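Local structure of WYL1 (Ruminococcus sp., 6OAW) at residues 17-22 / 135-140; 201-206 / 224-229; 89-94 / 113-118; 297-302 / 350-355; 24-29 / 163-168. The protein probably acts as an accessory protein that modulates the RNA-targeting effector of the Type VI-D CRISPR-Cas system. All blocks are in the same frame, centred on the assembly; numbering follows the deposited sequence.

From the N terminus, contacts 1 and 5 open almost together, at 17-22 and 24-29. Contact 3 (89-94 / 113-118) opens and closes next, nested inside both loops and tying helix 92-96 to helix 104-122. The chain then returns to 17-22 at 135-140 and to 24-29 at 163-168, so contacts 1 and 5 cross. They share the two-stranded sheet 23-28 / 131-136, and F90 and A89 of contact 3 rest on F164, A167 and V168 of contact 5. Contacts 2 and 4 follow in series, first in the hairpin 205-211 / 219-230, then between the end of helix 287-298 and helix 350-357; L297 and P300 pack against Y226, R227 and V229.

Contact 1: residues 17-22 / 135-140; sequences VPYIAE and LSICRD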
# COMPACT_ATOMS: atom_id res chain seq x y z
N VAL B 17 -27.80 -23.19 29.13
CA VAL B 17 -26.59 -23.33 30.00
C VAL B 17 -25.78 -22.04 29.88
O VAL B 17 -25.61 -21.54 28.77
CB VAL B 17 -25.75 -24.57 29.61
N PRO B 18 -25.30 -21.42 30.98
CA PRO B 18 -24.37 -20.29 30.88
C PRO B 18 -23.27 -20.51 29.82
O PRO B 18 -22.75 -21.58 29.74
CB PRO B 18 -23.76 -20.25 32.30
CG PRO B 18 -24.89 -20.71 33.20
CD PRO B 18 -25.67 -21.72 32.37
N TYR B 19 -22.95 -19.50 29.02
CA TYR B 19 -21.87 -19.58 27.99
C TYR B 19 -20.48 -19.45 28.65
O TYR B 19 -20.29 -18.56 29.47
CB TYR B 19 -22.04 -18.50 26.93
CG TYR B 19 -20.93 -18.49 25.91
CD1 TYR B 19 -20.77 -19.53 25.01
CD2 TYR B 19 -20.00 -17.47 25.88
CE1 TYR B 19 -19.73 -19.55 24.10
CE2 TYR B 19 -18.97 -17.46 24.97
CZ TYR B 19 -18.82 -18.51 24.08
OH TYR B 19 -17.79 -18.47 23.18
N ILE B 20 -19.53 -20.32 28.30
CA ILE B 20 -18.10 -20.18 28.70
C ILE B 20 -17.30 -19.95 27.41
O ILE B 20 -17.40 -20.79 26.52
CB ILE B 20 -17.60 -21.42 29.46
N ALA B 21 -16.58 -18.83 27.33
CA ALA B 21 -15.78 -18.39 26.16
C ALA B 21 -14.69 -19.41 25.85
O ALA B 21 -13.82 -19.60 26.69
CB ALA B 21 -15.19 -17.02 26.41
N GLU B 22 -14.75 -20.03 24.67
CA GLU B 22 -13.64 -20.87 24.13
C GLU B 22 -12.64 -19.97 23.38
O GLU B 22 -13.07 -18.96 22.81
CB GLU B 22 -14.19 -22.01 23.28
CG GLU B 22 -14.58 -21.63 21.85
CD GLU B 22 -15.04 -22.84 21.06
OE1 GLU B 22 -15.03 -23.94 21.62
OE2 GLU B 22 -15.42 -22.69 19.89
N LEU B 135 -7.64 -15.71 20.16
CA LEU B 135 -8.92 -14.97 20.18
C LEU B 135 -9.88 -15.68 21.14
O LEU B 135 -10.26 -16.82 20.86
CB LEU B 135 -9.47 -14.93 18.77
CG LEU B 135 -10.90 -14.43 18.65
CD1 LEU B 135 -11.03 -13.00 19.17
CD2 LEU B 135 -11.36 -14.54 17.20
N SER B 136 -10.26 -15.01 22.22
CA SER B 136 -11.39 -15.41 23.10
C SER B 136 -12.71 -15.08 22.38
O SER B 136 -12.89 -13.92 22.02
CB SER B 136 -11.27 -14.74 24.44
OG SER B 136 -12.46 -14.88 25.20
N ILE B 137 -13.56 -16.08 22.13
CA ILE B 137 -14.88 -15.93 21.43
C ILE B 137 -15.96 -15.54 22.45
O ILE B 137 -16.43 -16.44 23.18
CB ILE B 137 -15.30 -17.23 20.71
CG1 ILE B 137 -14.19 -17.90 19.89
CG2 ILE B 137 -16.54 -16.96 19.87
CD1 ILE B 137 -13.72 -17.08 18.75
N CYS B 138 -16.40 -14.28 22.45
CA CYS B 138 -17.54 -13.77 23.25
C CYS B 138 -18.85 -14.42 22.77
O CYS B 138 -18.90 -15.00 21.65
CB CYS B 138 -17.65 -12.24 23.23
SG CYS B 138 -18.12 -11.49 21.65
N ARG B 139 -19.88 -14.34 23.59
CA ARG B 139 -21.18 -14.98 23.31
C ARG B 139 -21.73 -14.48 21.96
O ARG B 139 -22.22 -15.32 21.21
CB ARG B 139 -22.17 -14.73 24.45
CG ARG B 139 -23.29 -15.76 24.52
CD ARG B 139 -24.19 -15.45 25.71
NE ARG B 139 -24.93 -14.23 25.47
CZ ARG B 139 -25.71 -13.63 26.34
NH1 ARG B 139 -25.89 -14.13 27.56
NH2 ARG B 139 -26.34 -12.52 25.99
N ASP B 140 -21.68 -13.17 21.68
CA ASP B 140 -22.24 -12.58 20.43
C ASP B 140 -21.50 -13.16 19.22
O ASP B 140 -22.19 -13.55 18.26
CB ASP B 140 -22.23 -11.05 20.43
CG ASP B 140 -23.27 -10.45 21.35
OD1 ASP B 140 -24.18 -11.18 21.75
OD2 ASP B 140 -23.14 -9.27 21.69
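Residues 19-22 and 135-139 run nearly antiparallel, 167° apart end to end, and I137 N donates to E22 O over 3.0 Å in an almost straight bond (168°) that continues the pairing of Q24 with L135 in the antiparallel ribbon 23-28 / 131-136. Y19 covers the turn from this ribbon into helix 139-145. With CG anti to the backbone N (chi1 177°), its ring reaches back along the second segment and brings OH to I137 O, which lies at the ring edge; this hydrogen bond refines to 2.4 Å, a length that is doubtful. The ring also lies over the start of the helix, where R139 CA makes an off-centre CH-pi contact 4.1 Å from its centroid. R139 runs past Y19 in the opposite direction, and its guanidinium leads away, while Y142 meets the Y19 ring from within helix 139-145. On the ribbon side, A21 CB rests 3.5 Å from I137 O and 3.7 Å from S136 OG.

Contact 2: residues 201-206 / 224-229; sequences SRYYSF and IPYRIV
S205 O accepts a hydrogen bond from N199 ND2 of helix 186-199, and I224 CG2 packs beside the same oxygen at 3.9 Å. This is the open end of the antiparallel beta hairpin 205-211 / 219-230, within a sheet that is probably part of the WYL domain. Here the chain enters its first strand through Y203, whose backbone takes the left-handed helical conformation (phi 48°), and across the segments the contact rests on side chains. The Y203 ring slants along the second strand, meeting three successive residues: CD1 packs on I224 CG2 at 3.7 Å, P225 O lies near the ring plane at its edge, 3.7 Å from CE1, and the phenol end arrives at Y226. On the other branch of I224, CG1 touches F206 CB at 4.0 Å, while the F206 ring turns away to a cation-pi contact with R222. Y226 and R227 form a classic beta bulge opposite V240. With CG anti to the backbone N, the Y226 chi1 of -172° places the CD1/CE1 side of its ring beside Y203 OH; V293 and L297 of helix 287-298 also pack on this side chain. The two tyrosines meet obliquely, Y203 OH lying 3.3 Å from Y226 CE1.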
# COMPACT_ATOMS: atom_id res chain seq x y z
N SER B 201 -30.63 16.50 1.04
CA SER B 201 -30.20 17.85 0.59
C SER B 201 -30.82 18.95 1.46
O SER B 201 -30.51 20.13 1.20
CB SER B 201 -30.56 18.05 -0.84
OG SER B 201 -29.80 17.17 -1.65
N ARG B 202 -31.65 18.58 2.44
CA ARG B 202 -32.51 19.51 3.21
C ARG B 202 -31.80 19.91 4.51
O ARG B 202 -32.08 21.01 5.01
CB ARG B 202 -33.88 18.86 3.48
CG ARG B 202 -34.79 18.74 2.26
CD ARG B 202 -36.25 18.55 2.61
N TYR B 203 -30.90 19.07 5.03
CA TYR B 203 -30.08 19.35 6.23
C TYR B 203 -31.00 19.89 7.33
O TYR B 203 -30.66 20.91 7.96
CB TYR B 203 -28.91 20.27 5.87
CG TYR B 203 -28.02 19.61 4.86
CD1 TYR B 203 -27.20 18.55 5.23
CD2 TYR B 203 -28.06 19.98 3.53
CE1 TYR B 203 -26.43 17.89 4.29
CE2 TYR B 203 -27.26 19.35 2.59
CZ TYR B 203 -26.46 18.29 2.97
OH TYR B 203 -25.70 17.66 2.03
N TYR B 204 -32.12 19.18 7.56
CA TYR B 204 -33.13 19.50 8.59
C TYR B 204 -32.53 19.37 10.00
O TYR B 204 -32.94 20.12 10.92
CB TYR B 204 -34.33 18.56 8.45
CG TYR B 204 -35.48 19.12 7.65
CD1 TYR B 204 -35.93 20.41 7.89
CD2 TYR B 204 -36.15 18.36 6.70
CE1 TYR B 204 -37.01 20.94 7.19
CE2 TYR B 204 -37.22 18.87 5.99
CZ TYR B 204 -37.65 20.17 6.24
OH TYR B 204 -38.71 20.73 5.57
N SER B 205 -31.57 18.44 10.17
CA SER B 205 -31.15 17.94 11.50
C SER B 205 -29.62 18.02 11.69
O SER B 205 -28.87 18.00 10.70
CB SER B 205 -31.65 16.54 11.73
OG SER B 205 -33.02 16.42 11.37
N PHE B 206 -29.21 18.09 12.95
CA PHE B 206 -27.80 17.99 13.41
C PHE B 206 -27.72 16.79 14.35
O PHE B 206 -28.78 16.35 14.83
CB PHE B 206 -27.36 19.28 14.12
CG PHE B 206 -28.01 19.52 15.47
CD1 PHE B 206 -29.22 20.19 15.58
CD2 PHE B 206 -27.38 19.10 16.63
CE1 PHE B 206 -29.79 20.41 16.82
CE2 PHE B 206 -27.95 19.31 17.87
CZ PHE B 206 -29.16 19.97 17.96
N ILE B 224 -23.49 18.95 11.44
CA ILE B 224 -24.37 18.65 10.28
C ILE B 224 -23.49 17.94 9.26
O ILE B 224 -22.73 18.59 8.55
CB ILE B 224 -25.01 19.93 9.71
CG1 ILE B 224 -25.69 20.77 10.80
CG2 ILE B 224 -25.99 19.55 8.60
CD1 ILE B 224 -26.16 22.13 10.33
N PRO B 225 -23.48 16.59 9.24
CA PRO B 225 -22.58 15.84 8.36
C PRO B 225 -22.82 16.16 6.89
O PRO B 225 -23.95 16.38 6.53
CB PRO B 225 -22.96 14.37 8.62
CG PRO B 225 -23.60 14.38 9.98
CD PRO B 225 -24.34 15.71 10.04
N TYR B 226 -21.77 16.17 6.08
CA TYR B 226 -21.87 16.32 4.61
C TYR B 226 -21.37 15.05 3.90
O TYR B 226 -22.13 14.40 3.20
CB TYR B 226 -21.13 17.58 4.14
CG TYR B 226 -21.40 17.86 2.69
CD1 TYR B 226 -22.52 18.57 2.28
CD2 TYR B 226 -20.58 17.32 1.73
CE1 TYR B 226 -22.79 18.76 0.93
CE2 TYR B 226 -20.82 17.51 0.38
CZ TYR B 226 -21.93 18.23 -0.02
OH TYR B 226 -22.13 18.42 -1.34
N ARG B 227 -20.10 14.70 4.09
CA ARG B 227 -19.54 13.48 3.47
C ARG B 227 -18.27 13.08 4.21
O ARG B 227 -17.54 13.99 4.67
CB ARG B 227 -19.26 13.71 1.98
CG ARG B 227 -18.99 12.42 1.20
CD ARG B 227 -18.46 12.69 -0.21
NE ARG B 227 -19.42 13.43 -1.02
CZ ARG B 227 -19.12 14.20 -2.08
NH1 ARG B 227 -17.87 14.34 -2.50
NH2 ARG B 227 -20.09 14.82 -2.71
N ILE B 228 -18.04 11.78 4.34
CA ILE B 228 -16.77 11.19 4.85
C ILE B 228 -15.83 11.06 3.64
O ILE B 228 -16.28 10.57 2.60
CB ILE B 228 -17.02 9.84 5.55
CG1 ILE B 228 -17.97 10.00 6.73
CG2 ILE B 228 -15.72 9.19 5.98
CD1 ILE B 228 -18.19 8.70 7.49
N VAL B 229 -14.59 11.54 3.75
CA VAL B 229 -13.59 11.39 2.65
C VAL B 229 -12.29 10.92 3.27
O VAL B 229 -12.08 11.13 4.47
CB VAL B 229 -13.36 12.70 1.88
CG1 VAL B 229 -14.63 13.22 1.24
CG2 VAL B 229 -12.70 13.75 2.77

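Contact 3: residues 89-94 / 113-118; sequences AFVEWQ and YLISKL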
# COMPACT_ATOMS: atom_id res chain seq x y z
N ALA B 89 -12.17 -11.92 2.20
CA ALA B 89 -12.39 -13.11 3.07
C ALA B 89 -13.88 -13.35 3.30
O ALA B 89 -14.24 -14.52 3.57
CB ALA B 89 -11.68 -12.97 4.39
N PHE B 90 -14.70 -12.30 3.25
CA PHE B 90 -16.18 -12.41 3.31
C PHE B 90 -16.71 -12.65 1.89
O PHE B 90 -16.21 -12.06 0.93
CB PHE B 90 -16.80 -11.21 4.03
CG PHE B 90 -16.58 -11.27 5.52
CD1 PHE B 90 -17.39 -12.05 6.34
CD2 PHE B 90 -15.50 -10.60 6.10
CE1 PHE B 90 -17.17 -12.10 7.71
CE2 PHE B 90 -15.28 -10.67 7.46
CZ PHE B 90 -16.11 -11.41 8.27
N VAL B 91 -17.71 -13.51 1.78
CA VAL B 91 -18.09 -14.18 0.50
C VAL B 91 -19.52 -13.79 0.13
O VAL B 91 -19.75 -13.60 -1.05
CB VAL B 91 -17.90 -15.71 0.56
CG1 VAL B 91 -18.01 -16.31 -0.83
CG2 VAL B 91 -16.57 -16.12 1.17
N GLU B 92 -20.44 -13.65 1.09
CA GLU B 92 -21.84 -13.22 0.83
C GLU B 92 -21.89 -12.05 -0.18
O GLU B 92 -22.60 -12.16 -1.18
CB GLU B 92 -22.52 -12.86 2.14
CG GLU B 92 -23.93 -12.32 1.96
CD GLU B 92 -25.02 -13.33 2.17
OE1 GLU B 92 -25.57 -13.82 1.14
OE2 GLU B 92 -25.31 -13.61 3.35
N TRP B 93 -21.16 -10.97 0.06
CA TRP B 93 -21.22 -9.79 -0.83
C TRP B 93 -20.78 -10.20 -2.23
O TRP B 93 -21.28 -9.59 -3.20
CB TRP B 93 -20.44 -8.59 -0.30
CG TRP B 93 -18.95 -8.72 -0.36
CD1 TRP B 93 -18.14 -9.19 0.63
CD2 TRP B 93 -18.08 -8.28 -1.42
NE1 TRP B 93 -16.83 -9.13 0.24
CE2 TRP B 93 -16.76 -8.56 -1.00
CE3 TRP B 93 -18.27 -7.65 -2.66
CZ2 TRP B 93 -15.65 -8.26 -1.80
CZ3 TRP B 93 -17.18 -7.37 -3.46
CH2 TRP B 93 -15.88 -7.68 -3.03
N GLN B 94 -19.82 -11.12 -2.34
CA GLN B 94 -19.21 -11.47 -3.64
C GLN B 94 -20.22 -12.31 -4.43
O GLN B 94 -20.25 -12.15 -5.64
CB GLN B 94 -17.87 -12.20 -3.50
CG GLN B 94 -16.86 -11.36 -2.77
CD GLN B 94 -15.50 -11.99 -2.75
OE1 GLN B 94 -14.89 -12.18 -3.80
NE2 GLN B 94 -15.01 -12.26 -1.55
N TYR B 113 -17.86 -21.16 -9.74
CA TYR B 113 -16.56 -20.62 -10.20
C TYR B 113 -15.94 -19.78 -9.08
O TYR B 113 -14.72 -19.89 -8.87
CB TYR B 113 -16.69 -19.80 -11.49
CG TYR B 113 -15.55 -18.84 -11.74
CD1 TYR B 113 -14.37 -19.27 -12.34
CD2 TYR B 113 -15.62 -17.50 -11.37
CE1 TYR B 113 -13.31 -18.41 -12.59
CE2 TYR B 113 -14.56 -16.63 -11.59
CZ TYR B 113 -13.41 -17.08 -12.23
OH TYR B 113 -12.32 -16.24 -12.40
N LEU B 114 -16.73 -18.92 -8.41
CA LEU B 114 -16.24 -18.04 -7.32
C LEU B 114 -15.85 -18.88 -6.08
O LEU B 114 -14.80 -18.62 -5.46
CB LEU B 114 -17.31 -17.01 -6.94
CG LEU B 114 -17.42 -15.78 -7.83
CD1 LEU B 114 -18.65 -14.97 -7.46
CD2 LEU B 114 -16.19 -14.90 -7.71
N ILE B 115 -16.72 -19.76 -5.63
CA ILE B 115 -16.46 -20.61 -4.43
C ILE B 115 -15.13 -21.34 -4.66
O ILE B 115 -14.25 -21.21 -3.82
CB ILE B 115 -17.61 -21.59 -4.15
CG1 ILE B 115 -18.91 -20.85 -3.81
CG2 ILE B 115 -17.24 -22.58 -3.07
CD1 ILE B 115 -18.70 -19.65 -2.94
N SER B 116 -14.96 -22.00 -5.81
CA SER B 116 -13.75 -22.80 -6.11
C SER B 116 -12.49 -21.93 -6.12
O SER B 116 -11.46 -22.43 -5.69
CB SER B 116 -13.87 -23.56 -7.40
OG SER B 116 -12.58 -23.97 -7.85
N LYS B 117 -12.55 -20.70 -6.64
CA LYS B 117 -11.34 -19.84 -6.79
C LYS B 117 -11.01 -19.23 -5.42
O LYS B 117 -9.81 -19.07 -5.11
CB LYS B 117 -11.56 -18.83 -7.92
CG LYS B 117 -10.74 -17.55 -7.90
CD LYS B 117 -10.77 -16.79 -9.26
N LEU B 118 -12.02 -18.90 -4.61
CA LEU B 118 -11.79 -18.39 -3.24
C LEU B 118 -11.25 -19.53 -2.35
O LEU B 118 -10.32 -19.29 -1.59
CB LEU B 118 -13.06 -17.74 -2.69
CG LEU B 118 -13.48 -16.44 -3.37
CD1 LEU B 118 -14.83 -15.97 -2.86
CD2 LEU B 118 -12.42 -15.35 -3.20
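Q94, L118 and V91 bury the most surface here. V91 and L118 point at each other tip to tip, V91 CG1 lying 3.8 Å from L118 CD1, and the same valine methyl meets I115 CD1 at 4.0 Å, the isoleucine crossing it at about a right angle. L118 CD1 also lies over one face of the Q94 amide, 3.9 Å from OE1. That amide is held by its own segment: NE2 donates to F90 O over 2.8 Å (165°), with the acceptor in the amide plane, which fixes its rotation; a weak bond runs from NE2 to N88 O. L114 CD1 packs on Q94 O at 3.7 Å. E153 OE2 accepts from both V91 N and E92 N at the start of helix 92-96. L114 also touches Y113 of the second subunit. The arrangement is one of helix-helix packing: through I115 and L118, helix 104-122 is held between the start of helix 92-96 and V156 of helix 151-156, with its L114 beside the subunit interface.

Contact 4: residues 297-302 / 350-355; sequences LSDPRF and PIQVKY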
# COMPACT_ATOMS: atom_id res chain seq x y z
N LEU B 297 -13.62 19.13 0.77
CA LEU B 297 -13.69 17.84 0.04
C LEU B 297 -12.37 17.60 -0.71
O LEU B 297 -11.94 16.44 -0.76
CB LEU B 297 -14.86 17.82 -0.96
CG LEU B 297 -16.28 17.81 -0.39
CD1 LEU B 297 -17.29 17.62 -1.54
CD2 LEU B 297 -16.47 16.74 0.69
N SER B 298 -11.78 18.63 -1.32
CA SER B 298 -10.58 18.43 -2.17
C SER B 298 -9.31 18.45 -1.31
O SER B 298 -8.38 17.68 -1.65
CB SER B 298 -10.52 19.41 -3.28
OG SER B 298 -10.83 20.71 -2.82
N ASP B 299 -9.29 19.21 -0.20
CA ASP B 299 -8.20 19.13 0.81
C ASP B 299 -8.77 19.03 2.23
O ASP B 299 -8.96 20.01 2.92
CB ASP B 299 -7.19 20.27 0.65
CG ASP B 299 -5.90 19.94 1.39
OD1 ASP B 299 -5.96 19.17 2.39
OD2 ASP B 299 -4.83 20.37 0.93
N PRO B 300 -9.09 17.82 2.72
CA PRO B 300 -9.72 17.70 4.03
C PRO B 300 -8.77 17.82 5.22
O PRO B 300 -9.29 17.83 6.31
CB PRO B 300 -10.30 16.29 4.03
CG PRO B 300 -9.36 15.53 3.10
CD PRO B 300 -8.97 16.53 2.03
N ARG B 301 -7.45 17.85 4.99
CA ARG B 301 -6.50 18.09 6.10
C ARG B 301 -6.23 19.58 6.27
O ARG B 301 -6.27 20.03 7.39
CB ARG B 301 -5.15 17.40 5.93
CG ARG B 301 -4.38 17.36 7.24
CD ARG B 301 -3.01 16.70 7.19
NE ARG B 301 -2.26 16.96 8.42
CZ ARG B 301 -0.99 16.60 8.64
NH1 ARG B 301 -0.30 15.98 7.69
NH2 ARG B 301 -0.43 16.87 9.80
N PHE B 302 -5.87 20.27 5.20
CA PHE B 302 -5.34 21.66 5.26
C PHE B 302 -6.40 22.68 4.81
O PHE B 302 -6.25 23.82 5.14
CB PHE B 302 -4.06 21.81 4.43
CG PHE B 302 -2.93 20.96 4.94
CD1 PHE B 302 -2.48 21.10 6.24
CD2 PHE B 302 -2.36 19.99 4.14
CE1 PHE B 302 -1.46 20.30 6.73
CE2 PHE B 302 -1.33 19.19 4.62
CZ PHE B 302 -0.88 19.35 5.91
N PRO B 350 0.02 28.35 6.02
CA PRO B 350 1.44 28.37 6.38
C PRO B 350 1.98 27.03 6.93
O PRO B 350 3.15 26.69 6.70
CB PRO B 350 1.51 29.46 7.48
CG PRO B 350 0.33 30.37 7.20
CD PRO B 350 -0.72 29.52 6.53
N ILE B 351 1.16 26.31 7.68
CA ILE B 351 1.59 25.02 8.30
C ILE B 351 1.93 24.00 7.20
O ILE B 351 2.96 23.27 7.38
CB ILE B 351 0.57 24.47 9.31
CG1 ILE B 351 1.15 23.23 9.99
CG2 ILE B 351 -0.75 24.16 8.63
CD1 ILE B 351 0.37 22.77 11.18
N GLN B 352 1.18 23.99 6.08
CA GLN B 352 1.40 23.04 4.96
C GLN B 352 2.66 23.45 4.22
O GLN B 352 3.44 22.57 3.84
CB GLN B 352 0.21 23.01 4.02
CG GLN B 352 0.37 22.06 2.84
CD GLN B 352 -0.85 22.15 1.94
OE1 GLN B 352 -1.86 22.74 2.31
NE2 GLN B 352 -0.73 21.60 0.75
N VAL B 353 2.88 24.75 4.03
CA VAL B 353 4.14 25.25 3.40
C VAL B 353 5.34 24.72 4.21
O VAL B 353 6.29 24.19 3.61
CB VAL B 353 4.15 26.79 3.30
CG1 VAL B 353 5.35 27.30 2.52
CG2 VAL B 353 2.88 27.28 2.64
N LYS B 354 5.30 24.90 5.52
CA LYS B 354 6.35 24.47 6.48
C LYS B 354 6.58 22.95 6.36
O LYS B 354 7.75 22.50 6.22
CB LYS B 354 5.83 24.80 7.88
CG LYS B 354 6.77 25.42 8.87
CD LYS B 354 6.59 24.85 10.26
CE LYS B 354 5.25 25.13 10.88
NZ LYS B 354 4.93 24.10 11.90
N TYR B 355 5.51 22.15 6.40
CA TYR B 355 5.62 20.67 6.29
C TYR B 355 6.16 20.30 4.90
O TYR B 355 6.77 19.24 4.77
CB TYR B 355 4.30 19.92 6.54
CG TYR B 355 3.75 19.98 7.94
CD1 TYR B 355 4.55 20.33 9.02
CD2 TYR B 355 2.44 19.63 8.19
CE1 TYR B 355 4.04 20.34 10.31
CE2 TYR B 355 1.92 19.65 9.47
CZ TYR B 355 2.72 20.00 10.53
OH TYR B 355 2.22 19.99 11.80
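The Asx motif that follows helix 287-298 sets F302 against Q352 of helix 350-357. D299 OD1 accepts from F302 N at 3.0 Å (172°), met from above the carboxylate plane, and takes a weak bond from R301 N. F302 lies over Q352: Q352 CB sits 3.8 Å from the ring centroid, 9° off the normal, in a CH-pi contact, and the fully extended glutamine then runs across the same face until OE1 comes 3.2 Å from F302 CB. Its amide plane is turned 22° from the ring plane, and NE2 is bonded to Q328 O. This seam joins the end of helix 287-298, which packs on the hairpin strand 219-230 through L297, to the C-terminal part of the chain. R301 CD covers the opposite face of F302, 3.6 Å above it and toward the rim. Further along the helix, F302 CZ meets the edge of the Y355 ring, 4.0 Å from CD2, and the R301 and Y355 side chains cross at about a right angle, R301 NH2 lying 3.7 Å from Y355 CE2.

Contact 5: residues 24-29 / 163-168; sequences QSIPLS and RFLKAV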
# COMPACT_ATOMS: atom_id res chain seq x y z
N GLN B 24 -9.88 -19.60 20.32
CA GLN B 24 -9.37 -20.05 19.00
C GLN B 24 -7.98 -19.45 18.76
O GLN B 24 -7.85 -18.20 18.80
CB GLN B 24 -10.34 -19.65 17.90
CG GLN B 24 -10.21 -20.51 16.65
CD GLN B 24 -10.95 -21.82 16.75
OE1 GLN B 24 -11.54 -22.20 17.78
NE2 GLN B 24 -10.93 -22.55 15.64
N SER B 25 -6.98 -20.31 18.54
CA SER B 25 -5.61 -19.98 18.08
C SER B 25 -5.67 -19.66 16.58
O SER B 25 -6.08 -20.52 15.81
CB SER B 25 -4.64 -21.09 18.36
OG SER B 25 -3.94 -20.87 19.57
N ILE B 26 -5.30 -18.45 16.19
CA ILE B 26 -5.23 -18.02 14.76
C ILE B 26 -3.76 -17.83 14.41
O ILE B 26 -3.08 -17.00 15.00
CB ILE B 26 -6.06 -16.75 14.53
CG1 ILE B 26 -7.46 -16.89 15.13
CG2 ILE B 26 -6.13 -16.45 13.04
CD1 ILE B 26 -8.13 -15.56 15.38
N PRO B 27 -3.22 -18.62 13.46
CA PRO B 27 -1.85 -18.44 12.99
C PRO B 27 -1.77 -17.34 11.91
O PRO B 27 -2.27 -17.51 10.84
CB PRO B 27 -1.49 -19.85 12.49
CG PRO B 27 -2.81 -20.44 12.00
CD PRO B 27 -3.90 -19.74 12.79
N LEU B 28 -1.16 -16.22 12.27
CA LEU B 28 -1.04 -15.00 11.43
C LEU B 28 0.41 -14.86 10.99
O LEU B 28 1.29 -15.18 11.79
CB LEU B 28 -1.48 -13.79 12.24
CG LEU B 28 -2.96 -13.76 12.56
CD1 LEU B 28 -3.32 -12.50 13.33
CD2 LEU B 28 -3.76 -13.86 11.27
N SER B 29 0.60 -14.46 9.73
CA SER B 29 1.91 -14.03 9.20
C SER B 29 2.47 -12.98 10.15
O SER B 29 1.71 -12.24 10.77
CB SER B 29 1.80 -13.54 7.79
OG SER B 29 1.05 -12.32 7.69
N ARG B 163 -9.16 -21.38 9.39
CA ARG B 163 -8.91 -20.95 8.00
C ARG B 163 -9.66 -19.63 7.75
O ARG B 163 -9.04 -18.68 7.20
CB ARG B 163 -9.34 -22.07 7.03
N PHE B 164 -10.94 -19.56 8.13
CA PHE B 164 -11.81 -18.37 7.90
C PHE B 164 -11.20 -17.15 8.61
O PHE B 164 -10.98 -16.10 7.96
CB PHE B 164 -13.24 -18.67 8.35
CG PHE B 164 -14.21 -17.52 8.33
CD1 PHE B 164 -14.15 -16.54 7.38
CD2 PHE B 164 -15.24 -17.47 9.25
CE1 PHE B 164 -15.07 -15.50 7.35
CE2 PHE B 164 -16.16 -16.43 9.23
CZ PHE B 164 -16.07 -15.44 8.29
N LEU B 165 -10.90 -17.29 9.90
CA LEU B 165 -10.42 -16.14 10.72
C LEU B 165 -9.03 -15.73 10.24
O LEU B 165 -8.76 -14.52 10.21
CB LEU B 165 -10.43 -16.53 12.20
CG LEU B 165 -11.81 -16.78 12.81
CD1 LEU B 165 -11.68 -17.13 14.27
CD2 LEU B 165 -12.73 -15.58 12.66
N LYS B 166 -8.16 -16.67 9.86
CA LYS B 166 -6.82 -16.31 9.36
C LYS B 166 -6.99 -15.43 8.10
O LYS B 166 -6.25 -14.41 7.94
CB LYS B 166 -6.00 -17.56 9.04
CG LYS B 166 -4.69 -17.27 8.31
CD LYS B 166 -3.87 -18.51 8.00
CE LYS B 166 -2.52 -18.19 7.37
NZ LYS B 166 -1.67 -17.31 8.22
N ALA B 167 -7.93 -15.82 7.24
CA ALA B 167 -8.21 -15.11 5.97
C ALA B 167 -8.73 -13.71 6.29
O ALA B 167 -8.31 -12.76 5.65
CB ALA B 167 -9.18 -15.91 5.15
N VAL B 168 -9.63 -13.58 7.25
CA VAL B 168 -10.19 -12.26 7.64
C VAL B 168 -9.04 -11.32 8.05
O VAL B 168 -9.01 -10.19 7.55
CB VAL B 168 -11.25 -12.39 8.74
CG1 VAL B 168 -11.55 -11.06 9.41
CG2 VAL B 168 -12.52 -13.00 8.20
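I26 and K166 make the tight part of this contact, where strand 24-28 crosses helix 163-168 at -47° with axes 7.8 Å apart. I26 CG2 presses on the helix backbone, 3.7 Å from K166 CA, while its CD1 meets L165 CD1 at 4.0 Å, the two side chains crossing at about a right angle; L135 of the neighbouring strand closes over both. On the same buried side, L28 reaches the helix backbone with CD2, 4.2 Å from K166 O. The K166 chain lies alongside the P27 carbonyl. Extended from CB to CE, it bends only at its last torsion (chi4 59°), which turns NZ onto P27 O at 2.7 Å, the donor tilted 29° from the carbonyl plane. The same ammonium forms salt bridges with E128 and E170, so three acceptors grip it and would be expected to keep it charged. E170 also bonds S29 OG, which in turn caps A32 N at the start of helix 30-44. Packing is looser at the Q24 end, where CG stays 4.4 Å from L165 CD1, and at the partly exposed margin, where the P27 ring also touches R162. A two-stranded antiparallel ribbon, 23-28 with 131-136, with each strand leading into a helix and helix 161-172 packed against it, is consistent with a ribbon-helix-helix-like N-terminal region.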